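Local coordinates for protein putative Phosphoglycerate mutase (Plasmodium falciparum, PDB 3EOZ) that probably acts as a serine/threonine phosphatase of the phosphoglycerate mutase family, PGAM5-like; this chain is the C-terminal, probably catalytic, part of a longer membrane-associated protein, at residues 61-66 with 182-187; 70-75 with 85-90; 104-109 with 125-130; 137-142 with 164-169. One frame throughout, in Å; residues are numbered along the deposited sequence.

Contact 1 (61-66 with 182-187); sequences KDILNN and CGITWL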
loop_
_atom_site.group_PDB
_atom_site.type_symbol
_atom_site.label_atom_id
_atom_site.label_comp_id
_atom_site.label_asym_id
_atom_site.label_seq_id
_atom_site.Cartn_x
_atom_site.Cartn_y
_atom_site.Cartn_z
ATOM N N LYS B 61 16.795 7.750 -20.796
ATOM C CA LYS B 61 18.062 8.290 -21.327
ATOM C C LYS B 61 18.738 9.187 -20.291
ATOM O O LYS B 61 19.961 9.139 -20.120
ATOM C CB LYS B 61 17.860 9.048 -22.648
ATOM N N ASP B 62 17.943 9.978 -19.576
ATOM C CA ASP B 62 18.501 10.842 -18.537
ATOM C C ASP B 62 19.104 10.050 -17.385
ATOM O O ASP B 62 20.216 10.342 -16.956
ATOM C CB ASP B 62 17.462 11.844 -18.026
ATOM C CG ASP B 62 17.179 12.950 -19.028
ATOM O OD1 ASP B 62 17.978 13.117 -19.983
ATOM O OD2 ASP B 62 16.157 13.661 -18.863
ATOM N N ILE B 63 18.388 9.040 -16.895
ATOM C CA ILE B 63 18.849 8.295 -15.712
ATOM C C ILE B 63 19.903 7.219 -16.027
ATOM O O ILE B 63 20.610 6.758 -15.128
ATOM C CB ILE B 63 17.660 7.701 -14.915
ATOM C CG1 ILE B 63 16.955 6.595 -15.698
ATOM C CG2 ILE B 63 16.660 8.800 -14.551
ATOM C CD1 ILE B 63 15.670 6.153 -15.059
ATOM N N LEU B 64 20.004 6.823 -17.297
ATOM C CA LEU B 64 21.017 5.844 -17.743
ATOM C C LEU B 64 22.201 6.494 -18.504
ATOM O O LEU B 64 23.109 5.794 -18.955
ATOM C CB LEU B 64 20.361 4.762 -18.612
ATOM C CG LEU B 64 19.407 3.789 -17.909
ATOM C CD1 LEU B 64 18.462 3.108 -18.901
ATOM C CD2 LEU B 64 20.197 2.763 -17.132
ATOM N N ASN B 65 22.187 7.819 -18.648
ATOM C CA ASN B 65 23.303 8.553 -19.258
ATOM C C ASN B 65 24.661 8.035 -18.760
ATOM O O ASN B 65 24.873 7.898 -17.550
ATOM C CB ASN B 65 23.163 10.051 -18.944
ATOM C CG ASN B 65 24.326 10.886 -19.480
ATOM O OD1 ASN B 65 24.393 11.202 -20.681
ATOM N ND2 ASN B 65 25.238 11.262 -18.587
ATOM N N ASN B 66 25.566 7.756 -19.699
ATOM C CA ASN B 66 26.867 7.139 -19.405
ATOM C C ASN B 66 26.716 5.743 -18.821
ATOM O O ASN B 66 27.316 5.412 -17.791
ATOM C CB ASN B 66 27.729 7.993 -18.461
ATOM C CG ASN B 66 27.767 9.461 -18.853
ATOM O OD1 ASN B 66 27.659 9.818 -20.032
ATOM N ND2 ASN B 66 27.924 10.326 -17.849
ATOM N N CYS B 182 3.620 4.132 -11.366
ATOM C CA CYS B 182 5.002 4.290 -11.830
ATOM C C CYS B 182 5.203 3.652 -13.194
ATOM O O CYS B 182 4.679 2.550 -13.471
ATOM C CB CYS B 182 5.969 3.644 -10.844
ATOM S SG CYS B 182 5.934 4.368 -9.209
ATOM N N GLY B 183 5.978 4.332 -14.033
ATOM C CA GLY B 183 6.317 3.826 -15.358
ATOM C C GLY B 183 7.702 3.213 -15.434
ATOM O O GLY B 183 7.975 2.418 -16.333
ATOM N N ILE B 184 8.589 3.588 -14.511
ATOM C CA ILE B 184 9.917 2.976 -14.417
ATOM C C ILE B 184 10.097 2.451 -12.992
ATOM O O ILE B 184 9.875 3.165 -12.015
ATOM C CB ILE B 184 11.083 3.977 -14.764
ATOM C CG1 ILE B 184 10.871 4.653 -16.129
ATOM C CG2 ILE B 184 12.435 3.288 -14.723
ATOM C CD1 ILE B 184 11.775 5.896 -16.352
ATOM N N THR B 185 10.518 1.215 -12.879
ATOM C CA THR B 185 10.823 0.615 -11.614
ATOM C C THR B 185 12.164 -0.027 -11.748
ATOM O O THR B 185 12.340 -0.881 -12.543
ATOM C CB THR B 185 9.825 -0.437 -11.269
ATOM O OG1 THR B 185 8.540 0.133 -11.299
ATOM C CG2 THR B 185 10.044 -0.918 -9.924
ATOM N N TRP B 186 13.108 0.388 -10.941
ATOM C CA TRP B 186 14.472 -0.034 -11.085
ATOM C C TRP B 186 14.968 -0.658 -9.799
ATOM O O TRP B 186 15.102 0.001 -8.828
ATOM C CB TRP B 186 15.276 1.200 -11.454
ATOM C CG TRP B 186 16.708 1.048 -11.572
ATOM C CD1 TRP B 186 17.439 0.005 -11.202
ATOM C CD2 TRP B 186 17.619 2.010 -12.075
ATOM N NE1 TRP B 186 18.745 0.230 -11.440
ATOM C CE2 TRP B 186 18.882 1.464 -11.986
ATOM C CE3 TRP B 186 17.480 3.282 -12.605
ATOM C CZ2 TRP B 186 20.003 2.129 -12.405
ATOM C CZ3 TRP B 186 18.589 3.937 -13.018
ATOM C CH2 TRP B 186 19.837 3.365 -12.916
ATOM N N LEU B 187 15.251 -1.941 -9.802
ATOM C CA LEU B 187 15.714 -2.580 -8.598
ATOM C C LEU B 187 17.189 -2.836 -8.557
ATOM O O LEU B 187 17.780 -3.050 -9.554
ATOM C CB LEU B 187 15.025 -3.900 -8.424
ATOM C CG LEU B 187 13.533 -3.822 -8.337
ATOM C CD1 LEU B 187 13.023 -3.527 -9.690
ATOM C CD2 LEU B 187 12.992 -5.103 -7.830
#
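Ile63 and Ile184 meet methyl to methyl, tip to tip, with Ile63 CD1 4.1 Å from Ile184 CD1. On the helix side of this apolar contact, chi1 of 68° sets CG1 of Ile63 between its own backbone N and carbonyl carbon, and together with an extended chi2 it carries CD1 out toward the strand. The same side chain lies alongside the indole of Trp186, pointing the other way, with Ile63 CG1 4.1 Å from Trp186 CZ3. Leu64 adds a lighter touch, CD2 approaching Trp186 CH2 obliquely at 4.3 Å.

One polar atom joins this greasy set. The carbonyl O of Ile63 sits at the rim of the indole, near the ring plane, 4.1 Å from CZ3 of Trp186, a distant approach to the six-membered ring.

Beyond the two segments, Phe200 on strand 196-203 touches both Ile63 and Ile184, while Ile25 on strand 22-28 touches Leu64, Ile184 and Trp186. Gly183 and Ile184 lie opposite the single residue Phe200 in a classic beta bulge. The whole is the packing of the C-terminal turn of helix 49-64 on the central sheet of the alpha/beta histidine phosphatase fold.

Contact 2 (70-75 with 85-90); sequences SVIYHS and NIISKY
Ile72 and Ile87 share a first-torsion rotamer, with CG1 beside the backbone N and CG2 beside the carbonyl carbon, yet they offer different branches to each other. In Ile72, chi1 of -63° followed by an extended chi2 of 173° carries CD1 out from the strand toward the helix. In Ile87 it is the short branch that answers: chi1 of -76° turns CG2 to the strand, and the two side chains cross obliquely with Ile72 CD1 3.9 Å from Ile87 CG2. The same methyl of Ile72 also comes near the helix backbone, with CD1 4.2 Å from Ser88 N.

These are the first two elements of a beta-alpha-beta unit made of strand 68-74, helix 78-88 and strand 95-98, and the contact seats the last turn of the helix on the parallel part of the sheet. Ile153 on strand 148-154 touches both isoleucines and widens the buried apolar patch.

The hydroxyl of Ser88 turns back into its own helix and bonds to Ala84 O, while its side chain touches Leu96 on strand 95-98. At the far end of the strand, His74 ND1 donates to Ser75 O at 2.7 Å, the acceptor close to the imidazole plane, which helps to set the rotation of the ring; the same side chain also packs on Lys81 and Ala84 of the helix.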
loop_
_atom_site.group_PDB
_atom_site.type_symbol
_atom_site.label_atom_id
_atom_site.label_comp_id
_atom_site.label_asym_id
_atom_site.label_seq_id
_atom_site.Cartn_x
_atom_site.Cartn_y
_atom_site.Cartn_z
ATOM N N SER B 70 22.033 -2.446 -23.769
ATOM C CA SER B 70 22.253 -3.387 -24.860
ATOM C C SER B 70 20.985 -3.996 -25.446
ATOM O O SER B 70 20.939 -4.260 -26.651
ATOM C CB SER B 70 23.192 -4.511 -24.406
ATOM O OG SER B 70 22.699 -5.186 -23.268
ATOM N N VAL B 71 19.969 -4.242 -24.611
ATOM C CA VAL B 71 18.716 -4.870 -25.073
ATOM C C VAL B 71 17.477 -4.201 -24.484
ATOM O O VAL B 71 17.482 -3.759 -23.352
ATOM C CB VAL B 71 18.646 -6.358 -24.692
ATOM C CG1 VAL B 71 17.457 -7.041 -25.401
ATOM C CG2 VAL B 71 19.965 -7.067 -25.000
ATOM N N ILE B 72 16.419 -4.141 -25.275
ATOM C CA ILE B 72 15.119 -3.735 -24.824
ATOM C C ILE B 72 14.199 -4.919 -25.114
ATOM O O ILE B 72 14.007 -5.284 -26.274
ATOM C CB ILE B 72 14.647 -2.479 -25.567
ATOM C CG1 ILE B 72 15.582 -1.298 -25.261
ATOM C CG2 ILE B 72 13.234 -2.113 -25.163
ATOM C CD1 ILE B 72 15.295 -0.050 -26.092
ATOM N N TYR B 73 13.647 -5.535 -24.070
ATOM C CA TYR B 73 12.773 -6.708 -24.247
ATOM C C TYR B 73 11.309 -6.319 -24.298
ATOM O O TYR B 73 10.915 -5.315 -23.709
ATOM C CB TYR B 73 12.969 -7.693 -23.111
ATOM C CG TYR B 73 14.338 -8.287 -23.046
ATOM C CD1 TYR B 73 15.294 -7.794 -22.166
ATOM C CD2 TYR B 73 14.683 -9.346 -23.857
ATOM C CE1 TYR B 73 16.562 -8.350 -22.084
ATOM C CE2 TYR B 73 15.942 -9.911 -23.786
ATOM C CZ TYR B 73 16.884 -9.403 -22.902
ATOM O OH TYR B 73 18.124 -9.973 -22.841
ATOM N N HIS B 74 10.496 -7.112 -24.990
ATOM C CA HIS B 74 9.071 -6.828 -25.055
ATOM C C HIS B 74 8.270 -8.046 -25.443
ATOM O O HIS B 74 8.814 -9.056 -25.853
ATOM C CB HIS B 74 8.803 -5.685 -26.036
ATOM C CG HIS B 74 9.195 -6.004 -27.443
ATOM N ND1 HIS B 74 8.370 -6.697 -28.305
ATOM C CD2 HIS B 74 10.329 -5.736 -28.136
ATOM C CE1 HIS B 74 8.986 -6.855 -29.462
ATOM N NE2 HIS B 74 10.173 -6.276 -29.385
ATOM N N SER B 75 6.959 -7.943 -25.299
ATOM C CA SER B 75 6.052 -9.045 -25.644
ATOM C C SER B 75 5.685 -9.013 -27.143
ATOM O O SER B 75 6.137 -8.147 -27.877
ATOM C CB SER B 75 4.779 -8.936 -24.808
ATOM O OG SER B 75 3.949 -7.906 -25.325
ATOM N N ASN B 85 9.577 0.453 -29.654
ATOM C CA ASN B 85 9.998 1.293 -30.771
ATOM C C ASN B 85 10.273 2.733 -30.334
ATOM O O ASN B 85 11.380 3.226 -30.501
ATOM C CB ASN B 85 8.957 1.267 -31.892
ATOM C CG ASN B 85 9.275 0.238 -32.963
ATOM O OD1 ASN B 85 8.704 -0.867 -32.980
ATOM N ND2 ASN B 85 10.190 0.597 -33.873
ATOM N N ILE B 86 9.267 3.387 -29.758
ATOM C CA ILE B 86 9.399 4.764 -29.302
ATOM C C ILE B 86 10.592 4.914 -28.347
ATOM O O ILE B 86 11.322 5.919 -28.391
ATOM C CB ILE B 86 8.101 5.230 -28.614
ATOM C CG1 ILE B 86 6.951 5.296 -29.624
ATOM C CG2 ILE B 86 8.282 6.592 -27.947
ATOM C CD1 ILE B 86 5.568 5.453 -28.993
ATOM N N ILE B 87 10.805 3.907 -27.489
ATOM C CA ILE B 87 11.928 3.937 -26.533
ATOM C C ILE B 87 13.274 3.705 -27.231
ATOM O O ILE B 87 14.265 4.302 -26.821
ATOM C CB ILE B 87 11.698 2.970 -25.314
ATOM C CG1 ILE B 87 10.680 3.594 -24.353
ATOM C CG2 ILE B 87 12.986 2.693 -24.543
ATOM C CD1 ILE B 87 10.122 2.642 -23.307
ATOM N N SER B 88 13.299 2.866 -28.273
ATOM C CA SER B 88 14.483 2.695 -29.161
ATOM C C SER B 88 15.181 3.996 -29.519
ATOM O O SER B 88 16.391 4.124 -29.363
ATOM C CB SER B 88 14.105 2.048 -30.498
ATOM O OG SER B 88 13.428 0.825 -30.313
ATOM N N LYS B 89 14.400 4.953 -30.005
ATOM C CA LYS B 89 14.919 6.270 -30.377
ATOM C C LYS B 89 15.965 6.802 -29.406
ATOM O O LYS B 89 16.934 7.414 -29.841
ATOM C CB LYS B 89 13.779 7.285 -30.494
ATOM N N TYR B 90 15.791 6.567 -28.105
ATOM C CA TYR B 90 16.703 7.145 -27.104
ATOM C C TYR B 90 17.955 6.285 -26.871
ATOM O O TYR B 90 18.931 6.726 -26.251
ATOM C CB TYR B 90 15.930 7.431 -25.806
ATOM C CG TYR B 90 14.776 8.390 -26.048
ATOM C CD1 TYR B 90 14.933 9.762 -25.864
ATOM C CD2 TYR B 90 13.552 7.933 -26.512
ATOM C CE1 TYR B 90 13.887 10.654 -26.126
ATOM C CE2 TYR B 90 12.506 8.806 -26.768
ATOM C CZ TYR B 90 12.679 10.165 -26.576
ATOM O OH TYR B 90 11.638 11.030 -26.837
#

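Contact 3 (104-109 with 125-130); sequences EGTPYL and KEDNKR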
loop_
_atom_site.group_PDB
_atom_site.type_symbol
_atom_site.label_atom_id
_atom_site.label_comp_id
_atom_site.label_asym_id
_atom_site.label_seq_id
_atom_site.Cartn_x
_atom_site.Cartn_y
_atom_site.Cartn_z
ATOM N N GLU B 104 1.005 -10.781 -21.835
ATOM C CA GLU B 104 -0.030 -10.608 -20.813
ATOM C C GLU B 104 -0.968 -11.788 -20.690
ATOM O O GLU B 104 -1.522 -12.031 -19.618
ATOM C CB GLU B 104 -0.894 -9.411 -21.179
ATOM C CG GLU B 104 -1.756 -9.681 -22.416
ATOM C CD GLU B 104 -2.156 -8.431 -23.141
ATOM O OE1 GLU B 104 -1.304 -7.512 -23.236
ATOM O OE2 GLU B 104 -3.318 -8.378 -23.627
ATOM N N GLY B 105 -1.202 -12.486 -21.796
ATOM C CA GLY B 105 -2.130 -13.603 -21.801
ATOM C C GLY B 105 -3.571 -13.215 -21.481
ATOM O O GLY B 105 -3.933 -12.031 -21.432
ATOM N N THR B 106 -4.377 -14.230 -21.208
ATOM C CA THR B 106 -5.814 -14.105 -21.286
ATOM C C THR B 106 -6.504 -13.963 -19.924
ATOM O O THR B 106 -6.219 -14.712 -18.983
ATOM C CB THR B 106 -6.377 -15.328 -22.041
ATOM O OG1 THR B 106 -5.791 -16.541 -21.516
ATOM C CG2 THR B 106 -6.062 -15.198 -23.551
ATOM N N PRO B 107 -7.436 -13.014 -19.814
ATOM C CA PRO B 107 -8.175 -12.924 -18.569
ATOM C C PRO B 107 -9.172 -14.079 -18.497
ATOM O O PRO B 107 -9.725 -14.476 -19.525
ATOM C CB PRO B 107 -8.902 -11.588 -18.699
ATOM C CG PRO B 107 -9.175 -11.455 -20.175
ATOM C CD PRO B 107 -8.081 -12.241 -20.894
ATOM N N TYR B 108 -9.374 -14.635 -17.312
ATOM C CA TYR B 108 -10.319 -15.727 -17.135
ATOM C C TYR B 108 -11.467 -15.198 -16.309
ATOM O O TYR B 108 -11.277 -14.348 -15.439
ATOM C CB TYR B 108 -9.672 -16.910 -16.424
ATOM C CG TYR B 108 -8.478 -17.484 -17.148
ATOM C CD1 TYR B 108 -8.632 -18.503 -18.091
ATOM C CD2 TYR B 108 -7.192 -17.011 -16.891
ATOM C CE1 TYR B 108 -7.533 -19.034 -18.769
ATOM C CE2 TYR B 108 -6.084 -17.531 -17.564
ATOM C CZ TYR B 108 -6.261 -18.543 -18.504
ATOM O OH TYR B 108 -5.171 -19.065 -19.166
ATOM N N LEU B 109 -12.662 -15.699 -16.593
ATOM C CA LEU B 109 -13.847 -15.243 -15.923
ATOM C C LEU B 109 -14.464 -16.402 -15.161
ATOM O O LEU B 109 -14.134 -17.548 -15.431
ATOM C CB LEU B 109 -14.809 -14.675 -16.948
ATOM C CG LEU B 109 -14.301 -13.395 -17.613
ATOM C CD1 LEU B 109 -15.181 -12.998 -18.792
ATOM C CD2 LEU B 109 -14.223 -12.264 -16.600
ATOM N N LYS B 125 -2.016 -23.511 -16.423
ATOM C CA LYS B 125 -0.764 -24.263 -16.300
ATOM C C LYS B 125 0.375 -23.664 -17.171
ATOM O O LYS B 125 1.482 -23.409 -16.675
ATOM C CB LYS B 125 -1.039 -25.722 -16.698
ATOM C CG LYS B 125 -0.158 -26.780 -16.046
ATOM C CD LYS B 125 -0.246 -28.134 -16.787
ATOM C CE LYS B 125 -1.647 -28.799 -16.683
ATOM N NZ LYS B 125 -1.772 -30.067 -17.518
ATOM N N GLU B 126 0.073 -23.398 -18.447
ATOM C CA GLU B 126 1.048 -22.928 -19.425
ATOM C C GLU B 126 1.349 -21.461 -19.212
ATOM O O GLU B 126 2.482 -21.026 -19.385
ATOM C CB GLU B 126 0.524 -23.099 -20.860
ATOM C CG GLU B 126 -0.015 -24.506 -21.202
ATOM C CD GLU B 126 -0.770 -24.599 -22.544
ATOM O OE1 GLU B 126 -0.918 -23.577 -23.269
ATOM O OE2 GLU B 126 -1.215 -25.727 -22.867
ATOM N N ASP B 127 0.318 -20.693 -18.878
ATOM C CA ASP B 127 0.470 -19.275 -18.551
ATOM C C ASP B 127 1.464 -19.133 -17.400
ATOM O O ASP B 127 2.323 -18.230 -17.387
ATOM C CB ASP B 127 -0.875 -18.664 -18.146
ATOM C CG ASP B 127 -1.741 -18.275 -19.339
ATOM O OD1 ASP B 127 -1.311 -18.469 -20.487
ATOM O OD2 ASP B 127 -2.856 -17.743 -19.120
ATOM N N ASN B 128 1.350 -20.067 -16.460
ATOM C CA ASN B 128 2.189 -20.098 -15.288
ATOM C C ASN B 128 3.648 -20.432 -15.591
ATOM O O ASN B 128 4.550 -19.739 -15.120
ATOM C CB ASN B 128 1.640 -21.089 -14.286
ATOM C CG ASN B 128 1.595 -20.527 -12.918
ATOM O OD1 ASN B 128 2.435 -20.827 -12.090
ATOM N ND2 ASN B 128 0.623 -19.663 -12.673
ATOM N N LYS B 129 3.874 -21.480 -16.381
ATOM C CA LYS B 129 5.239 -21.838 -16.763
ATOM C C LYS B 129 5.924 -20.698 -17.544
ATOM O O LYS B 129 7.118 -20.473 -17.395
ATOM C CB LYS B 129 5.281 -23.137 -17.559
ATOM N N ARG B 130 5.144 -19.969 -18.332
ATOM C CA ARG B 130 5.670 -18.895 -19.158
ATOM C C ARG B 130 6.103 -17.689 -18.350
ATOM O O ARG B 130 7.221 -17.211 -18.509
ATOM C CB ARG B 130 4.633 -18.448 -20.190
ATOM C CG ARG B 130 4.495 -19.371 -21.380
ATOM C CD ARG B 130 3.457 -18.826 -22.342
ATOM N NE ARG B 130 2.445 -19.838 -22.657
ATOM C CZ ARG B 130 2.589 -20.827 -23.550
ATOM N NH1 ARG B 130 1.596 -21.699 -23.733
ATOM N NH2 ARG B 130 3.707 -20.965 -24.263
#
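Tyr108 and Asp127 are joined by a hydrogen bond that runs from the loop to the helix, the phenol OH of Tyr108 donating to Asp127 OD2 at 2.7 Å. The two side chains come from opposite directions, and OD2 lies in the plane of the tyrosine ring at its edge, as a phenol donor would place it. Seen from the aspartate the approach is less regular: the hydroxyl comes in from above the carboxylate plane, 55° out of it, and the planes of ring and carboxylate are also 55° apart. The second carboxylate oxygen stays back, with Asp127 OD1 4.1 Å from Tyr108 OH, so a single oxygen takes the bond.

A looser polar approach comes from Thr106, whose side chain crosses that of Asp127 at about a right angle and leaves OG1 4.0 Å from Asp127 OD2. Gly105, at a positive phi of 63°, brings the loop past the same carboxylate.

Within the helix, Arg130 NH1 and Glu126 OE1 form a salt bridge of 3.2 Å one turn apart, the carboxylate oxygen lying at the edge of the guanidinium and in its plane.

Tyr108 also packs against Asp120, Lys123 and Ile124 of helix 114-139, and Leu175 of the second subunit packs on Tyr108, Asp127 and Asn128, which puts the bond beside a subunit interface.

Since the acceptor is a carboxylate, the short bond probably gains strength from its negative charge, and it ties the loop after strand 95-98 to the long helix that follows.

Contact 4 (137-142 with 164-169); sequences TYFYKP and CRALQI. With PO4 (phosphate ion), chain D.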
loop_
_atom_site.group_PDB
_atom_site.type_symbol
_atom_site.label_atom_id
_atom_site.label_comp_id
_atom_site.label_asym_id
_atom_site.label_seq_id
_atom_site.Cartn_x
_atom_site.Cartn_y
_atom_site.Cartn_z
ATOM N N THR B 137 14.240 -15.449 -16.094
ATOM C CA THR B 137 15.082 -14.857 -17.094
ATOM C C THR B 137 15.537 -13.487 -16.608
ATOM O O THR B 137 16.729 -13.215 -16.562
ATOM C CB THR B 137 14.371 -14.688 -18.421
ATOM O OG1 THR B 137 14.016 -15.971 -18.935
ATOM C CG2 THR B 137 15.270 -13.899 -19.432
ATOM N N TYR B 138 14.592 -12.651 -16.201
ATOM C CA TYR B 138 14.890 -11.257 -15.954
ATOM C C TYR B 138 15.311 -11.000 -14.522
ATOM O O TYR B 138 16.014 -10.024 -14.257
ATOM C CB TYR B 138 13.710 -10.388 -16.399
ATOM C CG TYR B 138 13.387 -10.601 -17.868
ATOM C CD1 TYR B 138 14.242 -10.123 -18.865
ATOM C CD2 TYR B 138 12.261 -11.305 -18.259
ATOM C CE1 TYR B 138 13.967 -10.327 -20.223
ATOM C CE2 TYR B 138 11.973 -11.520 -19.599
ATOM C CZ TYR B 138 12.835 -11.019 -20.590
ATOM O OH TYR B 138 12.554 -11.228 -21.927
ATOM N N PHE B 139 14.944 -11.889 -13.597
ATOM C CA PHE B 139 15.352 -11.692 -12.194
ATOM C C PHE B 139 16.491 -12.590 -11.698
ATOM O O PHE B 139 17.233 -12.174 -10.830
ATOM C CB PHE B 139 14.157 -11.762 -11.247
ATOM C CG PHE B 139 13.276 -10.565 -11.316
ATOM C CD1 PHE B 139 13.330 -9.585 -10.328
ATOM C CD2 PHE B 139 12.410 -10.393 -12.374
ATOM C CE1 PHE B 139 12.517 -8.444 -10.401
ATOM C CE2 PHE B 139 11.593 -9.273 -12.450
ATOM C CZ PHE B 139 11.640 -8.297 -11.459
ATOM N N TYR B 140 16.645 -13.795 -12.233
ATOM C CA TYR B 140 17.740 -14.661 -11.794
ATOM C C TYR B 140 18.940 -14.682 -12.741
ATOM O O TYR B 140 20.069 -14.744 -12.302
ATOM C CB TYR B 140 17.265 -16.104 -11.617
ATOM C CG TYR B 140 16.235 -16.359 -10.531
ATOM C CD1 TYR B 140 15.921 -15.401 -9.559
ATOM C CD2 TYR B 140 15.598 -17.590 -10.468
ATOM C CE1 TYR B 140 14.975 -15.665 -8.574
ATOM C CE2 TYR B 140 14.663 -17.873 -9.489
ATOM C CZ TYR B 140 14.354 -16.909 -8.543
ATOM O OH TYR B 140 13.415 -17.213 -7.590
ATOM N N LYS B 141 18.692 -14.671 -14.040
ATOM C CA LYS B 141 19.751 -14.892 -15.024
ATOM C C LYS B 141 20.934 -13.971 -14.696
ATOM O O LYS B 141 20.753 -12.753 -14.626
ATOM C CB LYS B 141 19.224 -14.643 -16.443
ATOM C CG LYS B 141 20.002 -15.345 -17.563
ATOM C CD LYS B 141 19.058 -15.888 -18.670
ATOM C CE LYS B 141 19.150 -15.092 -19.976
ATOM N NZ LYS B 141 18.266 -15.649 -21.055
ATOM N N PRO B 142 22.127 -14.562 -14.448
ATOM C CA PRO B 142 23.337 -13.873 -13.988
ATOM C C PRO B 142 23.622 -12.560 -14.687
ATOM O O PRO B 142 23.462 -12.467 -15.914
ATOM C CB PRO B 142 24.447 -14.875 -14.309
ATOM C CG PRO B 142 23.803 -16.200 -14.121
ATOM C CD PRO B 142 22.340 -16.024 -14.510
ATOM N N CYS B 164 5.189 -8.334 -7.036
ATOM C CA CYS B 164 4.587 -9.064 -5.908
ATOM C C CYS B 164 5.525 -10.185 -5.470
ATOM O O CYS B 164 5.767 -10.400 -4.269
ATOM C CB CYS B 164 3.198 -9.639 -6.255
ATOM S SG CYS B 164 1.885 -8.401 -6.282
ATOM N N ARG B 165 6.069 -10.876 -6.464
ATOM C CA ARG B 165 6.947 -12.003 -6.215
ATOM C C ARG B 165 8.341 -11.546 -5.722
ATOM O O ARG B 165 8.800 -11.987 -4.671
ATOM C CB ARG B 165 7.027 -12.859 -7.469
ATOM C CG ARG B 165 7.911 -14.036 -7.307
ATOM C CD ARG B 165 7.766 -15.039 -8.445
ATOM N NE ARG B 165 8.751 -16.109 -8.251
ATOM C CZ ARG B 165 8.926 -17.134 -9.071
ATOM N NH1 ARG B 165 8.186 -17.252 -10.165
ATOM N NH2 ARG B 165 9.866 -18.025 -8.805
ATOM N N ALA B 166 8.983 -10.621 -6.428
ATOM C CA ALA B 166 10.343 -10.196 -6.045
ATOM C C ALA B 166 10.384 -9.501 -4.690
ATOM O O ALA B 166 11.337 -9.664 -3.919
ATOM C CB ALA B 166 10.970 -9.270 -7.144
ATOM N N LEU B 167 9.368 -8.693 -4.405
ATOM C CA LEU B 167 9.376 -7.893 -3.181
ATOM C C LEU B 167 8.551 -8.543 -2.074
ATOM O O LEU B 167 8.466 -8.008 -0.973
ATOM C CB LEU B 167 8.906 -6.474 -3.462
ATOM C CG LEU B 167 9.694 -5.774 -4.566
ATOM C CD1 LEU B 167 9.085 -4.443 -4.838
ATOM C CD2 LEU B 167 11.182 -5.636 -4.201
ATOM N N GLN B 168 7.994 -9.717 -2.353
ATOM C CA GLN B 168 7.165 -10.435 -1.361
ATOM C C GLN B 168 6.089 -9.535 -0.810
ATOM O O GLN B 168 5.969 -9.383 0.391
ATOM C CB GLN B 168 8.019 -10.940 -0.202
ATOM C CG GLN B 168 9.251 -11.729 -0.600
ATOM C CD GLN B 168 10.145 -11.976 0.602
ATOM O OE1 GLN B 168 9.822 -12.805 1.466
ATOM N NE2 GLN B 168 11.265 -11.241 0.680
ATOM N N ILE B 169 5.342 -8.900 -1.698
ATOM C CA ILE B 169 4.351 -7.929 -1.296
ATOM C C ILE B 169 3.190 -8.631 -0.617
ATOM O O ILE B 169 2.698 -9.633 -1.117
ATOM C CB ILE B 169 3.771 -7.181 -2.507
ATOM C CG1 ILE B 169 4.877 -6.310 -3.171
ATOM C CG2 ILE B 169 2.530 -6.394 -2.070
ATOM C CD1 ILE B 169 4.446 -5.582 -4.467
HETATM P P PO4 D . 11.405 -15.890 -5.430
HETATM O O1 PO4 D . 11.428 -16.123 -3.933
HETATM O O2 PO4 D . 12.170 -14.618 -5.759
HETATM O O3 PO4 D . 12.071 -17.062 -6.102
HETATM O O4 PO4 D . 9.963 -15.857 -5.886
#
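This is a contact between the ends of two helices, apolar where Phe139 meets Ala166 and polar where Arg165 holds a phosphate ion with Tyr140 lying nearby. Phe139 CE1 lies 3.7 Å from Ala166 CB, the methyl coming at the ring obliquely. Tyr135 stacks on the Phe139 ring and Phe162 meets it edge-to-face, so aromatic rings of both helices, 114-139 and 156-166, pack together on one side of the sheet of the histidine phosphatase fold. Helix 156-166 ends in a Schellman motif, with Gln168 at positive phi and Ile169 N bonded to Cys164 O at 3.0 Å.

Arg165 reaches the anion fully stretched: CG is anti to the backbone N (chi1 180°) and the chain stays extended to NE. NE donates to phosphate O4 at 2.7 Å, nearly straight at 166°, with the phosphorus in the guanidinium plane at its edge. NH1 is taken by Asn132 and Tyr161, which would hold the guanidinium in that orientation. The hydroxyl of Tyr135 binds the same phosphate, an ion probably carried over from the crystallisation liquor. Tyr140 OH lies 3.8 Å from Arg165 NH2, but its modelled distance to the phosphate is doubtful.

Overall arrangement
From the N terminus, helix 49-64 supplies the first half of contact 1, whose loop closes only at strand 182-189, 116 residues on; the other three contacts all nest inside it. Contact 2 closes first, a short strand-to-helix loop, then contact 3 from the loop after strand 95-98 to helix 114-139, then contact 4 from the end of that helix to helix 156-166. These three run in series and none cross. Contacts 1 and 2 touch through Lys61 and Tyr90 and reach the same sheet. Contact 4 meets contact 1 at Leu187 and contact 2 at Tyr73, while contact 3, its centre about 29 Å from that of contact 1, joins contact 4 in touching the second subunit.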